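Local atomic coordinates of oxysterol-binding protein homolog 3 (Saccharomyces cerevisiae, PDB entry 4IC4), a protein that carries lipids in a hydrophobic pocket and transfers them between membranes, coupled to phosphoinositide, helping to maintain intracellular sterol distribution. Residues Pro122-Thr127 with Gly356-Pro361; Ile140-Ser145 with Pro361-Lys366; Phe151-Glu156 with Tyr164-Ser169; Leu316-Ser321 with His388-Ile393. All blocks are in the same frame, centred on the assembly; numbering follows the deposited sequence.

Contact 1: Pro122-Thr127 with Gly356-Pro361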
loop_
_atom_site.group_PDB
_atom_site.type_symbol
_atom_site.label_atom_id
_atom_site.label_comp_id
_atom_site.label_asym_id
_atom_site.label_seq_id
_atom_site.Cartn_x
_atom_site.Cartn_y
_atom_site.Cartn_z
ATOM N N PRO A 122 2.556 -3.083 11.535
ATOM C CA PRO A 122 2.713 -1.856 12.317
ATOM C C PRO A 122 2.165 -2.054 13.726
ATOM O O PRO A 122 1.376 -2.964 13.979
ATOM C CB PRO A 122 1.882 -0.837 11.541
ATOM C CG PRO A 122 1.852 -1.387 10.144
ATOM C CD PRO A 122 1.685 -2.864 10.370
ATOM N N LEU A 123 2.595 -1.201 14.642
ATOM C CA LEU A 123 2.102 -1.258 16.005
ATOM C C LEU A 123 0.844 -0.396 16.044
ATOM O O LEU A 123 0.672 0.494 15.214
ATOM C CB LEU A 123 3.133 -0.667 16.967
ATOM C CG LEU A 123 4.498 -1.351 16.970
ATOM C CD1 LEU A 123 5.458 -0.560 17.847
ATOM C CD2 LEU A 123 4.354 -2.786 17.470
ATOM N N LEU A 124 -0.054 -0.673 16.980
ATOM C CA LEU A 124 -1.233 0.161 17.103
ATOM C C LEU A 124 -0.719 1.582 17.379
ATOM O O LEU A 124 0.170 1.779 18.209
ATOM C CB LEU A 124 -2.107 -0.318 18.263
ATOM C CG LEU A 124 -3.335 0.531 18.593
ATOM C CD1 LEU A 124 -4.291 0.574 17.411
ATOM C CD2 LEU A 124 -4.025 -0.073 19.805
ATOM N N ALA A 125 -1.270 2.556 16.662
ATOM C CA ALA A 125 -0.904 3.965 16.806
ATOM C C ALA A 125 0.371 4.341 16.058
ATOM O O ALA A 125 0.810 5.489 16.113
ATOM C CB ALA A 125 -0.794 4.349 18.283
ATOM N N GLU A 126 0.979 3.374 15.379
ATOM C CA GLU A 126 2.152 3.675 14.571
ATOM C C GLU A 126 1.611 4.522 13.412
ATOM O O GLU A 126 0.465 4.352 12.984
ATOM C CB GLU A 126 2.782 2.383 14.034
ATOM C CG GLU A 126 3.970 2.595 13.097
ATOM C CD GLU A 126 4.685 1.295 12.756
ATOM O OE1 GLU A 126 5.302 1.213 11.672
ATOM O OE2 GLU A 126 4.636 0.354 13.576
ATOM N N THR A 127 2.435 5.426 12.904
ATOM C CA THR A 127 2.022 6.290 11.810
ATOM C C THR A 127 3.055 6.283 10.698
ATOM O O THR A 127 4.167 5.783 10.864
ATOM C CB THR A 127 1.864 7.751 12.289
ATOM O OG1 THR A 127 3.089 8.188 12.895
ATOM C CG2 THR A 127 0.729 7.870 13.289
ATOM N N GLY A 356 -4.628 -2.835 29.755
ATOM C CA GLY A 356 -5.771 -2.029 29.373
ATOM C C GLY A 356 -5.306 -0.620 29.056
ATOM O O GLY A 356 -6.095 0.325 29.057
ATOM N N GLN A 357 -4.013 -0.486 28.775
ATOM C CA GLN A 357 -3.428 0.812 28.469
ATOM C C GLN A 357 -2.921 0.937 27.036
ATOM O O GLN A 357 -1.875 1.544 26.791
ATOM C CB GLN A 357 -2.288 1.118 29.444
ATOM C CG GLN A 357 -2.719 1.178 30.902
ATOM C CD GLN A 357 -1.602 1.632 31.820
ATOM O OE1 GLN A 357 -0.549 0.998 31.897
ATOM N NE2 GLN A 357 -1.828 2.737 32.524
ATOM N N ASP A 358 -3.657 0.359 26.092
ATOM C CA ASP A 358 -3.279 0.451 24.686
ATOM C C ASP A 358 -3.292 1.925 24.301
ATOM O O ASP A 358 -4.052 2.721 24.859
ATOM C CB ASP A 358 -4.273 -0.300 23.794
ATOM C CG ASP A 358 -3.747 -1.642 23.319
ATOM O OD1 ASP A 358 -2.537 -1.749 23.019
ATOM O OD2 ASP A 358 -4.551 -2.591 23.222
ATOM N N VAL A 359 -2.444 2.289 23.349
ATOM C CA VAL A 359 -2.380 3.666 22.891
ATOM C C VAL A 359 -3.541 3.932 21.939
ATOM O O VAL A 359 -3.872 3.094 21.097
ATOM C CB VAL A 359 -1.048 3.936 22.168
ATOM C CG1 VAL A 359 -1.000 5.379 21.680
ATOM C CG2 VAL A 359 0.111 3.654 23.111
ATOM N N GLU A 360 -4.163 5.096 22.088
ATOM C CA GLU A 360 -5.288 5.492 21.247
ATOM C C GLU A 360 -4.810 6.203 19.985
ATOM O O GLU A 360 -3.907 7.037 20.045
ATOM C CB GLU A 360 -6.199 6.443 22.020
ATOM C CG GLU A 360 -6.826 5.838 23.257
ATOM C CD GLU A 360 -8.299 5.555 23.070
ATOM O OE1 GLU A 360 -8.660 4.916 22.059
ATOM O OE2 GLU A 360 -9.097 5.973 23.937
ATOM N N PRO A 361 -5.399 5.878 18.821
ATOM C CA PRO A 361 -4.962 6.562 17.598
ATOM C C PRO A 361 -5.231 8.053 17.781
ATOM O O PRO A 361 -6.161 8.438 18.494
ATOM C CB PRO A 361 -5.819 5.916 16.506
ATOM C CG PRO A 361 -7.029 5.425 17.247
ATOM C CD PRO A 361 -6.441 4.883 18.524
#
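Leu-124 and Ala-125 meet the chain at Asp-358 and Val-359 through methyl groups, and no hydrogen bond crosses between the two loops. The Leu-124 side chain reaches over with CG anti to the backbone N (chi1 175°), which brings its CD2 branch to 3.4 Å from Val-359 O. The same methyl lies 3.9 Å from Asp-358 CG, and the leucine and aspartate side chains cross at about a right angle. Asp-358 meets Leu-124 by van der Waals contact through CB, CG and OD1; its OD2 forms a salt bridge with Arg-353 on helix 335-354. Beside this pair, Ala-125 CB faces the branch of Val-359 that lies anti to its backbone N, with CG1 at 3.6 Å, while CB of the valine follows at 3.9 Å.

Both touching residues of 122-127 occupy the corner of a type II beta turn from Leu-123 to Glu-126, closed by Glu-126 N to Leu-123 O at 2.9 Å; Ala-125 takes the positive phi (81°) of its third position. Upstream of the touching residues, Gly-356 ends helix 335-354 in a Schellman motif, and from Asp-358 to Pro-361 the chain is extended where it passes the turn. The turn is braced from inside as well: Leu-123 N reaches Glu-126 OE2 at 2.8 Å, arriving 39° out of the carboxylate plane, and Arg-324 forms a salt bridge to that same oxygen. Leu-124 also lies about 4 Å, side chain to side chain, from His-146 and Gln-349, both of which bind phosphatidylinositol 4-phosphate, and its backbone N is hydrogen-bonded to Gln-349 OE1.

Contact 2: Ile140-Ser145 with Pro361-Lys366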
loop_
_atom_site.group_PDB
_atom_site.type_symbol
_atom_site.label_atom_id
_atom_site.label_comp_id
_atom_site.label_asym_id
_atom_site.label_seq_id
_atom_site.Cartn_x
_atom_site.Cartn_y
_atom_site.Cartn_z
ATOM N N ILE A 140 -0.839 10.904 5.080
ATOM C CA ILE A 140 -0.651 10.546 6.476
ATOM C C ILE A 140 -1.446 9.257 6.690
ATOM O O ILE A 140 -2.526 9.079 6.126
ATOM C CB ILE A 140 -1.130 11.646 7.464
ATOM C CG1 ILE A 140 -0.899 11.170 8.902
ATOM C CG2 ILE A 140 -2.601 11.957 7.256
ATOM C CD1 ILE A 140 0.550 10.851 9.230
ATOM N N SER A 141 -0.886 8.341 7.471
ATOM C CA SER A 141 -1.545 7.078 7.755
ATOM C C SER A 141 -1.296 6.685 9.205
ATOM O O SER A 141 -0.316 7.116 9.819
ATOM C CB SER A 141 -1.035 5.983 6.812
ATOM O OG SER A 141 0.352 5.735 6.977
ATOM N N GLU A 142 -2.185 5.862 9.744
ATOM C CA GLU A 142 -2.078 5.426 11.128
ATOM C C GLU A 142 -2.766 4.079 11.313
ATOM O O GLU A 142 -3.785 3.804 10.679
ATOM C CB GLU A 142 -2.733 6.484 12.032
ATOM C CG GLU A 142 -2.710 6.183 13.523
ATOM C CD GLU A 142 -3.148 7.373 14.382
ATOM O OE1 GLU A 142 -4.005 8.165 13.937
ATOM O OE2 GLU A 142 -2.642 7.506 15.517
ATOM N N LYS A 143 -2.194 3.219 12.150
ATOM C CA LYS A 143 -2.851 1.949 12.433
ATOM C C LYS A 143 -3.844 2.315 13.530
ATOM O O LYS A 143 -3.442 2.682 14.638
ATOM C CB LYS A 143 -1.867 0.903 12.946
ATOM C CG LYS A 143 -2.546 -0.429 13.234
ATOM C CD LYS A 143 -1.550 -1.494 13.619
ATOM C CE LYS A 143 -2.252 -2.815 13.893
ATOM N NZ LYS A 143 -1.275 -3.888 14.228
ATOM N N VAL A 144 -5.137 2.230 13.222
ATOM C CA VAL A 144 -6.177 2.619 14.174
ATOM C C VAL A 144 -6.815 1.498 14.994
ATOM O O VAL A 144 -7.546 1.764 15.954
ATOM C CB VAL A 144 -7.290 3.420 13.454
ATOM C CG1 VAL A 144 -6.695 4.678 12.824
ATOM C CG2 VAL A 144 -7.953 2.561 12.382
ATOM N N SER A 145 -6.540 0.255 14.616
ATOM C CA SER A 145 -7.052 -0.912 15.336
ATOM C C SER A 145 -6.047 -2.055 15.199
ATOM O O SER A 145 -5.413 -2.199 14.153
ATOM C CB SER A 145 -8.396 -1.345 14.767
ATOM O OG SER A 145 -8.855 -2.511 15.428
ATOM N N PRO A 361 -5.399 5.878 18.821
ATOM C CA PRO A 361 -4.962 6.562 17.598
ATOM C C PRO A 361 -5.231 8.053 17.781
ATOM O O PRO A 361 -6.161 8.438 18.494
ATOM C CB PRO A 361 -5.819 5.916 16.506
ATOM C CG PRO A 361 -7.029 5.425 17.247
ATOM C CD PRO A 361 -6.441 4.883 18.524
ATOM N N LYS A 362 -4.430 8.890 17.130
ATOM C CA LYS A 362 -4.555 10.334 17.306
ATOM C C LYS A 362 -5.031 11.187 16.139
ATOM O O LYS A 362 -5.583 12.267 16.354
ATOM C CB LYS A 362 -3.200 10.900 17.738
ATOM C CG LYS A 362 -2.528 10.194 18.904
ATOM C CD LYS A 362 -3.273 10.429 20.201
ATOM C CE LYS A 362 -2.427 10.041 21.403
ATOM N NZ LYS A 362 -2.053 8.601 21.434
ATOM N N TYR A 363 -4.829 10.718 14.913
ATOM C CA TYR A 363 -5.144 11.539 13.745
ATOM C C TYR A 363 -6.368 11.183 12.921
ATOM O O TYR A 363 -6.705 11.882 11.962
ATOM C CB TYR A 363 -3.889 11.583 12.870
ATOM C CG TYR A 363 -2.666 11.839 13.721
ATOM C CD1 TYR A 363 -2.541 13.024 14.446
ATOM C CD2 TYR A 363 -1.691 10.855 13.900
ATOM C CE1 TYR A 363 -1.491 13.223 15.334
ATOM C CE2 TYR A 363 -0.627 11.043 14.787
ATOM C CZ TYR A 363 -0.539 12.229 15.503
ATOM O OH TYR A 363 0.485 12.416 16.399
ATOM N N PHE A 364 -7.034 10.103 13.305
ATOM C CA PHE A 364 -8.229 9.646 12.615
ATOM C C PHE A 364 -9.291 9.326 13.650
ATOM O O PHE A 364 -8.972 8.919 14.768
ATOM C CB PHE A 364 -7.924 8.382 11.804
ATOM C CG PHE A 364 -6.996 8.611 10.652
ATOM C CD1 PHE A 364 -7.497 8.881 9.384
ATOM C CD2 PHE A 364 -5.618 8.579 10.836
ATOM C CE1 PHE A 364 -6.638 9.119 8.316
ATOM C CE2 PHE A 364 -4.751 8.819 9.771
ATOM C CZ PHE A 364 -5.263 9.089 8.510
ATOM N N GLU A 365 -10.551 9.511 13.270
ATOM C CA GLU A 365 -11.668 9.221 14.157
ATOM C C GLU A 365 -12.609 8.256 13.447
ATOM O O GLU A 365 -12.766 8.313 12.229
ATOM C CB GLU A 365 -12.404 10.512 14.526
ATOM C CG GLU A 365 -13.019 11.245 13.349
ATOM C CD GLU A 365 -13.675 12.549 13.764
ATOM O OE1 GLU A 365 -14.278 13.215 12.898
ATOM O OE2 GLU A 365 -13.582 12.905 14.958
ATOM N N LYS A 366 -13.229 7.366 14.214
ATOM C CA LYS A 366 -14.144 6.384 13.648
ATOM C C LYS A 366 -15.498 7.029 13.378
ATOM O O LYS A 366 -16.113 7.598 14.280
ATOM C CB LYS A 366 -14.294 5.205 14.612
ATOM C CG LYS A 366 -14.974 3.988 14.010
ATOM C CD LYS A 366 -14.897 2.797 14.951
ATOM C CE LYS A 366 -15.465 1.542 14.305
ATOM N NZ LYS A 366 -15.317 0.352 15.189
#
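Glu-142 supplies the polar part of the contact, its carboxylate accepting two consecutive backbone N-H groups of the loop that leads into strand 364-368. Tyr-363 N binds OE1 of Glu-142 at 2.9 Å on the syn lone pair, and Lys-362 N binds OE2 of Glu-142 at 2.8 Å, again on the syn side but 24° out of the plane. Both bonds are nearly straight. CG of Glu-142 stands anti to the backbone N (chi1 180°) and the chain beyond stays extended, which carries the carboxylate across to the loop. Bonds to both oxygens probably restrict its rotation.

The Phe-364 ring turns its edge to Glu-142 OE1 and to Ile-140 O, the latter 3.6 Å from CZ of Phe-364. Apolar packing flanks this grip: Ile-140 CG2 lies 4.1 Å from Phe-364 CZ, and Val-144 CG1 sits 4.0 Å from both Pro-361 CB and Phe-364 CB.

The axes of the short segments 140-145 and 364-366 approach to 9.0 Å, their N-to-C directions 29° apart, so side chains bridge them. Strand 137-145 pairs with strand 150-157, whose Ala-152 also touches Phe-364; strand 371-374 reaches Val-144 and Pro-361 through Trp-372, and helix 381-386 meets Ile-140 and Tyr-363.

Contact 3: Phe151-Glu156 with Tyr164-Ser169; sequences FAFFAE and YTVTPS
Tyr-164 O accepts the shortest polar bond here, from Phe-153 N at 2.8 Å, and the CA of Ala-152 adds a CA-H...O contact to the same oxygen. The two segments are arms of a beta hairpin, strands 150-157 and 160-172, in the curved antiparallel wall of the OSBP-related domain's beta barrel. The register is explicit: Phe-151 with Val-166 and Phe-153 with Tyr-164 are hydrogen-bonded pairs, separated by the non-hydrogen-bonded pair of Ala-152 and Thr-165. Phe-151 and Val-166 exchange two bonds, N to O at 2.9 Å in each direction, both in the carbonyl plane. By contrast, the return bond from Tyr-164 N meets Phe-153 O tilted 25° from that plane.

Phe-151, Phe-153, Tyr-164 and Val-166 share one face of the sheet, where helix 71-76 packs on Phe-151, Phe-153 and Val-166. CG of Phe-151 lies anti to the carbonyl carbon (chi1 -52°), which brings the ring edge to Pro-168, with CE2 3.6 Å from the proline CD and the two side chains crossing at about a right angle. Replacing Phe-151 with an alanine would probably leave Pro-168 without its ring partner and open a gap beneath Ile-71 and Leu-72 of helix 71-76. On the opposite face Thr-165 OG1 is hydrogen-bonded to the backbone N of Trp-372, linking the hairpin to strand 371-374. Val-166 packs between its neighbours: its CB lies over one face of the Tyr-164 ring, offset toward the rim, while its CG1 approaches Phe-153 CE2 obliquely at 4.0 Å.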
loop_
_atom_site.group_PDB
_atom_site.type_symbol
_atom_site.label_atom_id
_atom_site.label_comp_id
_atom_site.label_asym_id
_atom_site.label_seq_id
_atom_site.Cartn_x
_atom_site.Cartn_y
_atom_site.Cartn_z
ATOM N N PHE A 151 -6.061 0.043 9.074
ATOM C CA PHE A 151 -5.158 1.136 8.744
ATOM C C PHE A 151 -5.933 2.245 8.042
ATOM O O PHE A 151 -6.735 1.985 7.138
ATOM C CB PHE A 151 -4.039 0.616 7.840
ATOM C CG PHE A 151 -3.341 -0.595 8.383
ATOM C CD1 PHE A 151 -2.427 -0.480 9.427
ATOM C CD2 PHE A 151 -3.614 -1.858 7.869
ATOM C CE1 PHE A 151 -1.791 -1.609 9.952
ATOM C CE2 PHE A 151 -2.982 -2.997 8.388
ATOM C CZ PHE A 151 -2.069 -2.868 9.433
ATOM N N ALA A 152 -5.699 3.484 8.462
ATOM C CA ALA A 152 -6.383 4.631 7.874
ATOM C C ALA A 152 -5.397 5.490 7.106
ATOM O O ALA A 152 -4.279 5.730 7.571
ATOM C CB ALA A 152 -7.063 5.450 8.966
ATOM N N PHE A 153 -5.818 5.945 5.928
ATOM C CA PHE A 153 -4.985 6.769 5.054
ATOM C C PHE A 153 -5.729 7.994 4.547
ATOM O O PHE A 153 -6.922 7.928 4.252
ATOM C CB PHE A 153 -4.540 5.976 3.818
ATOM C CG PHE A 153 -3.636 4.822 4.121
ATOM C CD1 PHE A 153 -2.260 4.928 3.936
ATOM C CD2 PHE A 153 -4.157 3.629 4.609
ATOM C CE1 PHE A 153 -1.416 3.858 4.240
ATOM C CE2 PHE A 153 -3.322 2.558 4.916
ATOM C CZ PHE A 153 -1.950 2.678 4.731
ATOM N N PHE A 154 -5.012 9.104 4.441
ATOM C CA PHE A 154 -5.569 10.337 3.903
ATOM C C PHE A 154 -4.480 10.999 3.072
ATOM O O PHE A 154 -3.461 11.431 3.610
ATOM C CB PHE A 154 -6.022 11.286 5.014
ATOM C CG PHE A 154 -6.677 12.547 4.504
ATOM C CD1 PHE A 154 -7.693 12.480 3.553
ATOM C CD2 PHE A 154 -6.290 13.792 4.983
ATOM C CE1 PHE A 154 -8.316 13.642 3.088
ATOM C CE2 PHE A 154 -6.906 14.961 4.527
ATOM C CZ PHE A 154 -7.922 14.882 3.577
ATOM N N ALA A 155 -4.693 11.055 1.761
ATOM C CA ALA A 155 -3.734 11.660 0.838
ATOM C C ALA A 155 -4.364 12.918 0.262
ATOM O O ALA A 155 -5.540 12.906 -0.104
ATOM C CB ALA A 155 -3.391 10.681 -0.282
ATOM N N GLU A 156 -3.583 13.993 0.185
ATOM C CA GLU A 156 -4.079 15.266 -0.331
ATOM C C GLU A 156 -3.163 15.910 -1.352
ATOM O O GLU A 156 -1.941 15.923 -1.186
ATOM C CB GLU A 156 -4.249 16.285 0.791
ATOM C CG GLU A 156 -4.930 15.807 2.033
ATOM C CD GLU A 156 -4.890 16.868 3.110
ATOM O OE1 GLU A 156 -5.676 17.836 3.022
ATOM O OE2 GLU A 156 -4.055 16.744 4.031
ATOM N N TYR A 164 -8.942 6.206 2.811
ATOM C CA TYR A 164 -8.954 4.755 2.746
ATOM C C TYR A 164 -8.862 4.159 4.139
ATOM O O TYR A 164 -7.981 4.516 4.911
ATOM C CB TYR A 164 -7.756 4.312 1.894
ATOM C CG TYR A 164 -7.664 2.850 1.475
ATOM C CD1 TYR A 164 -8.810 2.080 1.219
ATOM C CD2 TYR A 164 -6.412 2.285 1.186
ATOM C CE1 TYR A 164 -8.700 0.796 0.673
ATOM C CE2 TYR A 164 -6.295 1.013 0.646
ATOM C CZ TYR A 164 -7.437 0.274 0.384
ATOM O OH TYR A 164 -7.301 -0.967 -0.201
ATOM N N THR A 165 -9.797 3.277 4.464
ATOM C CA THR A 165 -9.806 2.570 5.743
ATOM C C THR A 165 -9.712 1.128 5.279
ATOM O O THR A 165 -10.627 0.617 4.625
ATOM C CB THR A 165 -11.110 2.809 6.528
ATOM O OG1 THR A 165 -11.191 4.191 6.905
ATOM C CG2 THR A 165 -11.134 1.948 7.776
ATOM N N VAL A 166 -8.613 0.462 5.616
ATOM C CA VAL A 166 -8.414 -0.886 5.120
ATOM C C VAL A 166 -7.947 -1.943 6.108
ATOM O O VAL A 166 -7.181 -1.673 7.037
ATOM C CB VAL A 166 -7.417 -0.835 3.948
ATOM C CG1 VAL A 166 -6.082 -0.280 4.438
ATOM C CG2 VAL A 166 -7.223 -2.203 3.353
ATOM N N THR A 167 -8.420 -3.159 5.877
ATOM C CA THR A 167 -8.056 -4.313 6.681
ATOM C C THR A 167 -7.604 -5.403 5.724
ATOM O O THR A 167 -8.417 -5.938 4.966
ATOM C CB THR A 167 -9.250 -4.853 7.492
ATOM O OG1 THR A 167 -9.588 -3.918 8.523
ATOM C CG2 THR A 167 -8.898 -6.198 8.133
ATOM N N PRO A 168 -6.301 -5.722 5.715
ATOM C CA PRO A 168 -5.816 -6.774 4.816
ATOM C C PRO A 168 -6.370 -8.104 5.309
ATOM O O PRO A 168 -6.547 -8.296 6.511
ATOM C CB PRO A 168 -4.299 -6.692 4.971
ATOM C CG PRO A 168 -4.071 -5.238 5.306
ATOM C CD PRO A 168 -5.177 -4.965 6.297
ATOM N N SER A 169 -6.663 -9.012 4.387
ATOM C CA SER A 169 -7.188 -10.314 4.775
ATOM C C SER A 169 -6.542 -11.385 3.916
ATOM O O SER A 169 -6.052 -11.107 2.821
ATOM C CB SER A 169 -8.708 -10.361 4.606
ATOM O OG SER A 169 -9.070 -10.406 3.240
#

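Contact 4: Leu316-Ser321 with His388-Ile393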
loop_
_atom_site.group_PDB
_atom_site.type_symbol
_atom_site.label_atom_id
_atom_site.label_comp_id
_atom_site.label_asym_id
_atom_site.label_seq_id
_atom_site.Cartn_x
_atom_site.Cartn_y
_atom_site.Cartn_z
ATOM N N LEU A 316 9.224 14.570 12.549
ATOM C CA LEU A 316 8.364 13.418 12.785
ATOM C C LEU A 316 7.921 13.196 14.220
ATOM O O LEU A 316 8.620 13.558 15.165
ATOM C CB LEU A 316 9.070 12.140 12.327
ATOM C CG LEU A 316 9.540 12.020 10.878
ATOM C CD1 LEU A 316 10.369 10.748 10.737
ATOM C CD2 LEU A 316 8.335 12.002 9.936
ATOM N N PRO A 317 6.725 12.618 14.398
ATOM C CA PRO A 317 6.212 12.326 15.735
ATOM C C PRO A 317 6.984 11.061 16.132
ATOM O O PRO A 317 7.599 10.417 15.284
ATOM C CB PRO A 317 4.735 12.047 15.481
ATOM C CG PRO A 317 4.759 11.410 14.124
ATOM C CD PRO A 317 5.720 12.303 13.368
ATOM N N PRO A 318 6.960 10.686 17.413
ATOM C CA PRO A 318 7.683 9.491 17.864
ATOM C C PRO A 318 7.225 8.181 17.229
ATOM O O PRO A 318 7.920 7.170 17.310
ATOM C CB PRO A 318 7.428 9.482 19.370
ATOM C CG PRO A 318 7.236 10.928 19.696
ATOM C CD PRO A 318 6.396 11.425 18.553
ATOM N N THR A 319 6.071 8.223 16.574
ATOM C CA THR A 319 5.437 7.040 16.003
ATOM C C THR A 319 5.661 6.670 14.535
ATOM O O THR A 319 5.153 5.642 14.085
ATOM C CB THR A 319 3.913 7.152 16.201
ATOM O OG1 THR A 319 3.458 8.364 15.587
ATOM C CG2 THR A 319 3.551 7.193 17.690
ATOM N N ASP A 320 6.400 7.478 13.781
ATOM C CA ASP A 320 6.586 7.177 12.361
ATOM C C ASP A 320 7.343 5.874 12.105
ATOM O O ASP A 320 8.290 5.539 12.823
ATOM C CB ASP A 320 7.310 8.336 11.676
ATOM C CG ASP A 320 7.186 8.291 10.161
ATOM O OD1 ASP A 320 6.157 8.754 9.623
ATOM O OD2 ASP A 320 8.121 7.791 9.503
ATOM N N SER A 321 6.930 5.140 11.074
ATOM C CA SER A 321 7.584 3.877 10.729
ATOM C C SER A 321 9.085 4.046 10.489
ATOM O O SER A 321 9.857 3.111 10.700
ATOM C CB SER A 321 6.951 3.264 9.478
ATOM O OG SER A 321 5.597 2.906 9.697
ATOM N N HIS A 388 5.836 21.092 15.777
ATOM C CA HIS A 388 6.409 19.976 16.531
ATOM C C HIS A 388 5.568 19.702 17.783
ATOM O O HIS A 388 6.108 19.396 18.845
ATOM C CB HIS A 388 7.850 20.292 16.962
ATOM C CG HIS A 388 8.741 20.748 15.847
ATOM N ND1 HIS A 388 9.049 19.953 14.764
ATOM C CD2 HIS A 388 9.414 21.909 15.664
ATOM C CE1 HIS A 388 9.873 20.604 13.962
ATOM N NE2 HIS A 388 10.112 21.793 14.486
ATOM N N ASP A 389 4.248 19.814 17.652
ATOM C CA ASP A 389 3.337 19.600 18.776
ATOM C C ASP A 389 3.059 18.118 19.011
ATOM O O ASP A 389 1.992 17.606 18.657
ATOM C CB ASP A 389 2.031 20.367 18.523
ATOM C CG ASP A 389 1.025 20.213 19.650
ATOM O OD1 ASP A 389 1.445 20.002 20.806
ATOM O OD2 ASP A 389 -0.189 20.325 19.378
ATOM N N TRP A 390 4.031 17.440 19.621
ATOM C CA TRP A 390 3.921 16.007 19.895
ATOM C C TRP A 390 4.122 15.638 21.366
ATOM O O TRP A 390 4.348 14.472 21.678
ATOM C CB TRP A 390 4.963 15.229 19.086
ATOM C CG TRP A 390 5.157 15.650 17.658
ATOM C CD1 TRP A 390 6.298 16.167 17.112
ATOM C CD2 TRP A 390 4.232 15.491 16.572
ATOM N NE1 TRP A 390 6.149 16.329 15.759
ATOM C CE2 TRP A 390 4.891 15.922 15.397
ATOM C CE3 TRP A 390 2.915 15.021 16.474
ATOM C CZ2 TRP A 390 4.278 15.895 14.137
ATOM C CZ3 TRP A 390 2.302 14.994 15.220
ATOM C CH2 TRP A 390 2.989 15.430 14.066
ATOM N N SER A 391 4.049 16.612 22.267
ATOM C CA SER A 391 4.262 16.346 23.691
ATOM C C SER A 391 3.337 15.310 24.323
ATOM O O SER A 391 3.694 14.684 25.321
ATOM C CB SER A 391 4.174 17.652 24.485
ATOM O OG SER A 391 5.204 18.544 24.096
ATOM N N ASP A 392 2.153 15.128 23.747
ATOM C CA ASP A 392 1.181 14.176 24.270
ATOM C C ASP A 392 1.233 12.826 23.560
ATOM O O ASP A 392 0.386 11.960 23.786
ATOM C CB ASP A 392 -0.227 14.767 24.162
ATOM C CG ASP A 392 -0.616 15.097 22.732
ATOM O OD1 ASP A 392 0.245 15.600 21.978
ATOM O OD2 ASP A 392 -1.785 14.864 22.365
ATOM N N ILE A 393 2.227 12.656 22.697
ATOM C CA ILE A 393 2.399 11.413 21.954
ATOM C C ILE A 393 3.421 10.541 22.676
ATOM O O ILE A 393 4.582 10.926 22.829
ATOM C CB ILE A 393 2.901 11.691 20.524
ATOM C CG1 ILE A 393 1.942 12.646 19.807
ATOM C CG2 ILE A 393 3.055 10.381 19.762
ATOM C CD1 ILE A 393 0.514 12.147 19.688
HETATM O O HOH W 1 9.255 16.519 15.497
#
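Pro-317 lies against the indole of Trp-390 in a CH-pi contact almost directly over the face: its CB stands 3.6 Å from the centroid of the Trp-390 six-membered ring, 11° off the ring normal. The proline is set obliquely to the indole, and its CD is also within 3.9 Å of Trp-390 CZ2. Chi1 of -42° places CG of Trp-390 opposite the carbonyl carbon and swings the ring out over the 316-321 loop. At the pyrrole end a water connects the two segments, donating to Leu-316 O at 3.0 Å and accepting a weak bond from Trp-390 NE1.

Each loop is folded by a type I beta turn, from Pro-317 to Asp-320 and from Trp-390 to Ile-393, and the second follows the Schellman motif at His-388 that ends helix 381-386. The remaining packing joins these turns: Pro-318 CD lies 3.7 Å from Ile-393 CG2, the two side chains crossing near a right angle, and the same isoleucine branch reaches Thr-319 CG2 at 3.8 Å. An alanine in place of Trp-390 would probably leave Pro-317 CB without the indole face beneath it and take away the weak bond from NE1 to the water.

Tyr-381 touches both Pro-317 and the Trp-390 ring, while Thr-319 OG1 is turned to Thr-127 OG1 and joins its loop to strand 127-132. With no direct hydrogen bond between the segments, the contact rests on carbon against an aromatic face and on methyl packing, so shape complementarity and burial of apolar surface probably hold it, with the water adding a modest polar link.

Following the chain from the N terminus, 122-127 opens contact 1, 140-145 opens contact 2, and the hairpin of contact 3 closes first, inside both of those long loops. Segment 316-321 then opens contact 4 before 356-361 closes contact 1 and 361-366 closes contact 2, the two sharing Pro-361; 388-393 closes contact 4 last. Contacts 1, 2 and 4 cross one another, whereas contact 3 precedes contact 4 in series. Strand pairing of 137-145 with 150-157 joins contact 2 to the barrel wall of contact 3; residues 356-366 pack on strand 137-145 and the 122-127 turn, and 388-393 packs on Tyr-363 and 316-321. Contacts 3 and 4 do not touch (nearest atoms about 9 Å apart).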